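Local structure of dihydrofolate reductase, putative (Aspergillus flavus, 6DRS) at residues 36-44 with 232-241. The protein probably catalyses the NADPH-dependent reduction of dihydrofolate to tetrahydrofolate, and is the target of antifolate inhibitors. Numbering follows the deposited sequence.
Sequences RIKADMSFF and KDEGEVRIQM. With H8A (3-{[(3R)-7,9-diamino-3-methyl-2,3-dihydrofuro[2,3-f]quinazolin-4-yl]oxy}benzonitrile), chain G.
No direct hydrogen bond joins Ala39 to Glu234 at the start of helix 38-49; a water bridges them, accepting from Ala39 N at 3.0 Å and donating to Glu234 OE1 at 2.7 Å. The backbone N-H groups of a helix's first turn lack acceptors within the helix, and here a carboxylate answers one through the water. Bent at chi2 (-78°), Glu234 lays its carboxylate against Ala39 CB, a methyl small enough to admit it. Beside this polar edge the contact is apolar. Ile37, at the N-cap position, meets Val237 tip to tip, CD1 to CG2 at 3.7 Å, while Ile239 CD1 reaches Ala39 CB at 3.8 Å; beta-branched Val237 and Ile239 suit the strand and point toward the helix. Farther along, Met241 folds at chi2 (75°) over one face of the Phe43 ring: CG stands 3.9 Å from the ring centroid in a CH-pi contact, CE touches Phe43 CG at 3.6 Å, and SD lies above the same ring, 4.7 Å from its centroid and close to its normal, a Met-aromatic contact at a distance. The unbranched, flexible thioether can follow the flat ring. Strand 174-183, paired antiparallel with strand 237-246, adds Val181, which touches Ile37, Val237 and Ile239. From the same helix Asp40 accepts a nearly straight 2.6 Å bond at OD1 from inhibitor N13, and OD1 is also hydrogen-bonded to Thr179 OG1. The helix packs on the C-terminal beta-hairpin and carries Asp40 and Phe44 of the antifolate pocket, as in the dihydrofolate reductase fold.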
ATOM      1  N   ARG A  36      13.360  -8.368   3.740  1.00 21.18           N
ATOM      2  CA  ARG A  36      12.966  -6.976   3.866  1.00 21.78           C
ATOM      3  C   ARG A  36      13.735  -6.096   2.867  1.00 19.25           C
ATOM      4  O   ARG A  36      14.958  -6.026   2.880  1.00 16.48           O
ATOM      5  CB  ARG A  36      13.228  -6.539   5.310  1.00 27.26           C
ATOM      6  CG  ARG A  36      13.028  -5.055   5.586  1.00 34.67           C
ATOM      7  CD  ARG A  36      12.973  -4.740   7.074  1.00 43.74           C
ATOM      8  NE  ARG A  36      12.433  -3.402   7.290  1.00 51.18           N
ATOM      9  CZ  ARG A  36      13.160  -2.285   7.324  1.00 53.80           C
ATOM     10  NH1 ARG A  36      14.476  -2.355   7.469  1.00 52.33           N
ATOM     11  NH2 ARG A  36      12.564  -1.108   7.202  1.00 49.68           N
ATOM     12  N   ILE A  37      12.999  -5.376   2.028  1.00 18.02           N
ATOM     13  CA  ILE A  37      13.639  -4.372   1.184  1.00 17.09           C
ATOM     14  C   ILE A  37      13.437  -2.983   1.810  1.00 16.84           C
ATOM     15  O   ILE A  37      12.359  -2.389   1.658  1.00 16.52           O
ATOM     16  CB  ILE A  37      13.087  -4.474  -0.253  1.00 15.96           C
ATOM     17  CG1 ILE A  37      13.113  -5.926  -0.740  1.00 15.81           C
ATOM     18  CG2 ILE A  37      13.842  -3.541  -1.187  1.00 16.62           C
ATOM     19  CD1 ILE A  37      12.468  -6.199  -2.084  1.00 15.54           C
ATOM     20  N   LYS A  38      14.472  -2.425   2.438  1.00 18.02           N
ATOM     21  CA  LYS A  38      14.360  -1.109   3.126  1.00 20.69           C
ATOM     22  C   LYS A  38      13.860  -0.010   2.175  1.00 19.28           C
ATOM     23  O   LYS A  38      13.015   0.785   2.573  1.00 20.26           O
ATOM     24  CB  LYS A  38      15.678  -0.630   3.740  1.00 25.40           C
ATOM     25  CG  LYS A  38      15.931  -1.037   5.187  1.00 34.07           C
ATOM     26  CD  LYS A  38      16.826  -2.274   5.325  1.00 41.14           C
ATOM     27  CE  LYS A  38      17.439  -2.444   6.703  1.00 44.58           C
ATOM     28  NZ  LYS A  38      18.818  -2.987   6.610  1.00 51.68           N
ATOM     29  N   ALA A  39      14.362   0.040   0.943  1.00 16.89           N
ATOM     30  CA  ALA A  39      13.956   1.106   0.020  1.00 16.65           C
ATOM     31  C   ALA A  39      12.463   0.977  -0.349  1.00 15.81           C
ATOM     32  O   ALA A  39      11.767   1.991  -0.470  1.00 15.29           O
ATOM     33  CB  ALA A  39      14.843   1.120  -1.201  1.00 15.27           C
ATOM     34  N   ASP A  40      11.944  -0.237  -0.509  1.00 13.85           N
ATOM     35  CA  ASP A  40      10.512  -0.366  -0.828  1.00 13.59           C
ATOM     36  C   ASP A  40       9.637   0.035   0.374  1.00 14.78           C
ATOM     37  O   ASP A  40       8.632   0.718   0.198  1.00 14.06           O
ATOM     38  CB  ASP A  40      10.129  -1.753  -1.337  1.00 12.33           C
ATOM     39  CG  ASP A  40       8.627  -1.823  -1.594  1.00 12.33           C
ATOM     40  OD1 ASP A  40       8.131  -1.054  -2.438  1.00 11.89           O
ATOM     41  OD2 ASP A  40       7.945  -2.601  -0.897  1.00 12.58           O
ATOM     42  N   MET A  41      10.022  -0.402   1.569  1.00 15.89           N
ATOM     43  CA  MET A  41       9.359  -0.112   2.844  1.00 18.56           C
ATOM     44  C   MET A  41       9.274   1.399   3.085  1.00 18.50           C
ATOM     45  O   MET A  41       8.223   1.906   3.473  1.00 17.72           O
ATOM     46  CB  MET A  41      10.180  -0.660   4.013  1.00 21.38           C
ATOM     47  CG  MET A  41      10.182  -2.144   4.099  1.00 26.97           C
ATOM     48  SD  MET A  41       8.530  -2.788   4.388  1.00 37.74           S
ATOM     49  CE  MET A  41       8.998  -4.433   4.950  1.00 38.08           C
ATOM     50  N   SER A  42      10.408   2.088   2.944  1.00 17.09           N
ATOM     51  CA  SER A  42      10.411   3.503   3.231  1.00 16.03           C
ATOM     52  C   SER A  42       9.601   4.259   2.159  1.00 14.40           C
ATOM     53  O   SER A  42       8.869   5.232   2.463  1.00 13.90           O
ATOM     54  CB  SER A  42      11.823   4.022   3.436  1.00 15.90           C
ATOM     55  OG  SER A  42      12.547   4.021   2.215  1.00 17.24           O
ATOM     56  N   PHE A  43       9.690   3.785   0.917  1.00 13.33           N
ATOM     57  CA  PHE A  43       8.938   4.351  -0.171  1.00 12.35           C
ATOM     58  C   PHE A  43       7.443   4.176   0.104  1.00 12.48           C
ATOM     59  O   PHE A  43       6.647   5.113  -0.058  1.00 12.15           O
ATOM     60  CB  PHE A  43       9.352   3.759  -1.526  1.00 11.77           C
ATOM     61  CG  PHE A  43       8.453   4.149  -2.682  1.00 11.93           C
ATOM     62  CD1 PHE A  43       8.670   5.326  -3.398  1.00 11.77           C
ATOM     63  CD2 PHE A  43       7.400   3.332  -3.084  1.00 11.53           C
ATOM     64  CE1 PHE A  43       7.863   5.668  -4.477  1.00 11.47           C
ATOM     65  CE2 PHE A  43       6.582   3.680  -4.148  1.00 10.98           C
ATOM     66  CZ  PHE A  43       6.806   4.854  -4.844  1.00 11.53           C
ATOM     67  N   PHE A  44       7.061   2.976   0.508  1.00 12.39           N
ATOM     68  CA  PHE A  44       5.652   2.701   0.801  1.00 12.63           C
ATOM     69  C   PHE A  44       5.181   3.613   1.940  1.00 12.71           C
ATOM     70  O   PHE A  44       4.078   4.120   1.887  1.00 12.25           O
ATOM     71  CB  PHE A  44       5.427   1.232   1.168  1.00 11.12           C
ATOM     72  CG  PHE A  44       4.050   0.943   1.720  1.00 10.75           C
ATOM     73  CD1 PHE A  44       2.973   0.689   0.870  1.00 10.31           C
ATOM     74  CD2 PHE A  44       3.830   0.907   3.097  1.00 10.22           C
ATOM     75  CE1 PHE A  44       1.707   0.415   1.384  1.00  9.99           C
ATOM     76  CE2 PHE A  44       2.560   0.642   3.602  1.00 10.29           C
ATOM     77  CZ  PHE A  44       1.503   0.397   2.748  1.00  9.74           C
ATOM     78  N   LYS A 232      17.488   0.028  -9.264  1.00 23.96           N
ATOM     79  CA  LYS A 232      18.385   0.414  -8.172  1.00 27.72           C
ATOM     80  C   LYS A 232      18.721  -0.860  -7.383  1.00 27.45           C
ATOM     81  O   LYS A 232      17.866  -1.726  -7.202  1.00 24.35           O
ATOM     82  CB  LYS A 232      17.666   1.405  -7.252  1.00 31.99           C
ATOM     83  CG  LYS A 232      16.657   2.322  -7.945  1.00 37.69           C
ATOM     84  CD  LYS A 232      15.378   2.579  -7.160  1.00 41.11           C
ATOM     85  CE  LYS A 232      15.633   3.375  -5.894  1.00 48.10           C
ATOM     86  NZ  LYS A 232      14.441   3.412  -5.017  1.00 52.59           N
ATOM     87  N   ASP A 233      19.959  -0.999  -6.937  1.00 28.71           N
ATOM     88  CA  ASP A 233      20.366  -2.263  -6.353  1.00 30.23           C
ATOM     89  C   ASP A 233      20.046  -2.215  -4.867  1.00 30.29           C
ATOM     90  O   ASP A 233      20.345  -1.239  -4.238  1.00 30.51           O
ATOM     91  CB  ASP A 233      21.844  -2.574  -6.611  1.00 34.59           C
ATOM     92  CG  ASP A 233      22.111  -3.181  -7.985  1.00 40.49           C
ATOM     93  OD1 ASP A 233      21.232  -3.908  -8.523  1.00 41.67           O
ATOM     94  OD2 ASP A 233      23.202  -2.927  -8.513  1.00 47.29           O
ATOM     95  N   GLU A 234      19.418  -3.254  -4.339  1.00 31.67           N
ATOM     96  CA  GLU A 234      19.191  -3.341  -2.910  1.00 33.34           C
ATOM     97  C   GLU A 234      19.589  -4.744  -2.447  1.00 33.30           C
ATOM     98  O   GLU A 234      18.736  -5.611  -2.323  1.00 33.32           O
ATOM     99  CB  GLU A 234      17.725  -3.029  -2.584  1.00 35.50           C
ATOM    100  CG  GLU A 234      17.150  -1.832  -3.336  1.00 40.62           C
ATOM    101  CD  GLU A 234      17.542  -0.445  -2.822  1.00 43.20           C
ATOM    102  OE1 GLU A 234      18.100  -0.352  -1.698  1.00 40.57           O
ATOM    103  OE2 GLU A 234      17.285   0.553  -3.547  1.00 45.43           O
ATOM    104  N   GLY A 235      20.884  -4.965  -2.226  1.00 33.87           N
ATOM    105  CA  GLY A 235      21.372  -6.269  -1.756  1.00 32.33           C
ATOM    106  C   GLY A 235      21.262  -7.317  -2.850  1.00 30.78           C
ATOM    107  O   GLY A 235      21.866  -7.173  -3.901  1.00 31.90           O
ATOM    108  N   GLU A 236      20.429  -8.330  -2.647  1.00 32.59           N
ATOM    109  CA  GLU A 236      20.262  -9.402  -3.640  1.00 32.46           C
ATOM    110  C   GLU A 236      19.083  -9.131  -4.582  1.00 29.57           C
ATOM    111  O   GLU A 236      18.866  -9.921  -5.527  1.00 29.66           O
ATOM    112  CB  GLU A 236      20.093 -10.758  -2.957  1.00 42.05           C
ATOM    113  CG  GLU A 236      21.420 -11.392  -2.582  1.00 53.58           C
ATOM    114  CD  GLU A 236      21.596 -11.534  -1.080  1.00 62.81           C
ATOM    115  OE1 GLU A 236      20.563 -11.610  -0.369  1.00 68.00           O
ATOM    116  OE2 GLU A 236      22.761 -11.570  -0.622  1.00 67.16           O
ATOM    117  N   VAL A 237      18.332  -8.049  -4.358  1.00 23.21           N
ATOM    118  CA  VAL A 237      17.319  -7.685  -5.320  1.00 20.04           C
ATOM    119  C   VAL A 237      17.721  -6.389  -6.036  1.00 17.83           C
ATOM    120  O   VAL A 237      18.562  -5.655  -5.567  1.00 16.55           O
ATOM    121  CB  VAL A 237      15.924  -7.589  -4.679  1.00 20.56           C
ATOM    122  CG1 VAL A 237      15.412  -8.962  -4.271  1.00 20.00           C
ATOM    123  CG2 VAL A 237      15.874  -6.597  -3.518  1.00 19.69           C
ATOM    124  N   ARG A 238      17.126  -6.158  -7.195  1.00 17.71           N
ATOM    125  CA  ARG A 238      17.032  -4.807  -7.763  1.00 18.92           C
ATOM    126  C   ARG A 238      15.540  -4.419  -7.824  1.00 17.86           C
ATOM    127  O   ARG A 238      14.671  -5.291  -8.017  1.00 17.23           O
ATOM    128  CB  ARG A 238      17.822  -4.669  -9.076  1.00 19.12           C
ATOM    129  CG  ARG A 238      17.368  -5.590 -10.207  1.00 21.54           C
ATOM    130  CD  ARG A 238      17.965  -5.461 -11.620  1.00 22.96           C
ATOM    131  NE  ARG A 238      17.059  -5.990 -12.655  1.00 23.36           N
ATOM    132  CZ  ARG A 238      17.051  -5.688 -13.967  1.00 25.19           C
ATOM    133  NH1 ARG A 238      18.018  -4.977 -14.529  1.00 26.79           N
ATOM    134  NH2 ARG A 238      16.050  -6.099 -14.729  1.00 25.36           N
ATOM    135  N   ILE A 239      15.234  -3.124  -7.650  1.00 17.45           N
ATOM    136  CA  ILE A 239      13.834  -2.620  -7.624  1.00 17.13           C
ATOM    137  C   ILE A 239      13.716  -1.362  -8.503  1.00 17.40           C
ATOM    138  O   ILE A 239      14.691  -0.615  -8.675  1.00 19.17           O
ATOM    139  CB  ILE A 239      13.368  -2.346  -6.168  1.00 16.21           C
ATOM    140  CG1 ILE A 239      14.144  -1.183  -5.526  1.00 15.37           C
ATOM    141  CG2 ILE A 239      13.406  -3.627  -5.332  1.00 15.22           C
ATOM    142  CD1 ILE A 239      13.497  -0.580  -4.289  1.00 13.95           C
ATOM    143  N   GLN A 240      12.522  -1.136  -9.036  1.00 16.78           N
ATOM    144  CA  GLN A 240      12.163   0.082  -9.743  1.00 16.52           C
ATOM    145  C   GLN A 240      10.669   0.344  -9.496  1.00 17.56           C
ATOM    146  O   GLN A 240       9.889  -0.611  -9.247  1.00 15.97           O
ATOM    147  CB  GLN A 240      12.480   0.003 -11.241  1.00 17.22           C
ATOM    148  CG  GLN A 240      11.632  -1.023 -11.968  1.00 18.44           C
ATOM    149  CD  GLN A 240      11.566  -0.936 -13.475  1.00 18.87           C
ATOM    150  OE1 GLN A 240      10.710  -1.556 -14.092  1.00 19.73           O
ATOM    151  NE2 GLN A 240      12.468  -0.193 -14.088  1.00 18.81           N
ATOM    152  N   MET A 241      10.271   1.624  -9.600  1.00 16.65           N
ATOM    153  CA  MET A 241       8.891   2.049  -9.343  1.00 16.19           C
ATOM    154  C   MET A 241       8.280   2.554 -10.649  1.00 16.67           C
ATOM    155  O   MET A 241       8.895   3.329 -11.371  1.00 17.11           O
ATOM    156  CB  MET A 241       8.855   3.135  -8.260  1.00 16.13           C
ATOM    157  CG  MET A 241       9.045   2.578  -6.832  1.00 15.72           C
ATOM    158  SD  MET A 241      10.732   2.093  -6.388  1.00 17.89           S
ATOM    159  CE  MET A 241      10.636   1.996  -4.601  1.00 16.42           C
TER
HETATM  160  C2  H8A G 306       4.582  -3.569   2.890  1.00 18.37           C
HETATM  161  C3  H8A G 306       5.320  -3.046   1.824  1.00 17.43           C
HETATM  162  C4  H8A G 306       4.656  -2.614   0.657  1.00 16.69           C
HETATM  163  C5  H8A G 306       3.253  -2.730   0.534  1.00 16.04           C
HETATM  164  C6  H8A G 306       2.546  -3.248   1.645  1.00 17.07           C
HETATM  165  C7  H8A G 306       3.208  -3.668   2.766  1.00 17.51           C
HETATM  166  C8  H8A G 306       2.643  -2.280  -0.615  1.00 13.12           C
HETATM  167  O1  H8A G 306       5.198  -3.983   4.032  1.00 22.12           O
HETATM  168  C10 H8A G 306       4.711  -1.664  -1.509  1.00 14.02           C
HETATM  169  C14 H8A G 306       5.221  -3.255   5.209  1.00 27.61           C
HETATM  170  C15 H8A G 306       5.518  -3.931   6.412  1.00 30.21           C
HETATM  171  C16 H8A G 306       5.551  -3.215   7.622  1.00 30.17           C
HETATM  172  C17 H8A G 306       5.290  -1.833   7.620  1.00 29.75           C
HETATM  173  C18 H8A G 306       4.994  -1.122   6.438  1.00 29.37           C
HETATM  174  N9  H8A G 306       3.381  -1.770  -1.625  1.00 13.31           N
HETATM  175  N11 H8A G 306       5.347  -2.106  -0.402  1.00 16.10           N
HETATM  176  N12 H8A G 306       1.189  -2.350  -0.726  1.00 12.63           N
HETATM  177  N13 H8A G 306       5.548  -1.114  -2.580  1.00 14.14           N
HETATM  178  C19 H8A G 306       4.960  -1.863   5.237  1.00 28.07           C
HETATM  179  C20 H8A G 306       4.742   0.196   6.465  1.00 32.29           C
HETATM  180  N21 H8A G 306       4.469   1.362   6.512  1.00 26.31           N
HETATM  181  C22 H8A G 306       2.280  -4.194   3.761  1.00 18.44           C
HETATM  182  C23 H8A G 306       0.975  -4.219   2.961  1.00 18.30           C
HETATM  183  O24 H8A G 306       1.190  -3.431   1.776  1.00 17.72           O
HETATM  184  C25 H8A G 306       2.039  -3.120   4.799  1.00 18.87           C
HETATM  185  O   HOH W   1      16.684  -1.685   0.205  1.00 20.24           O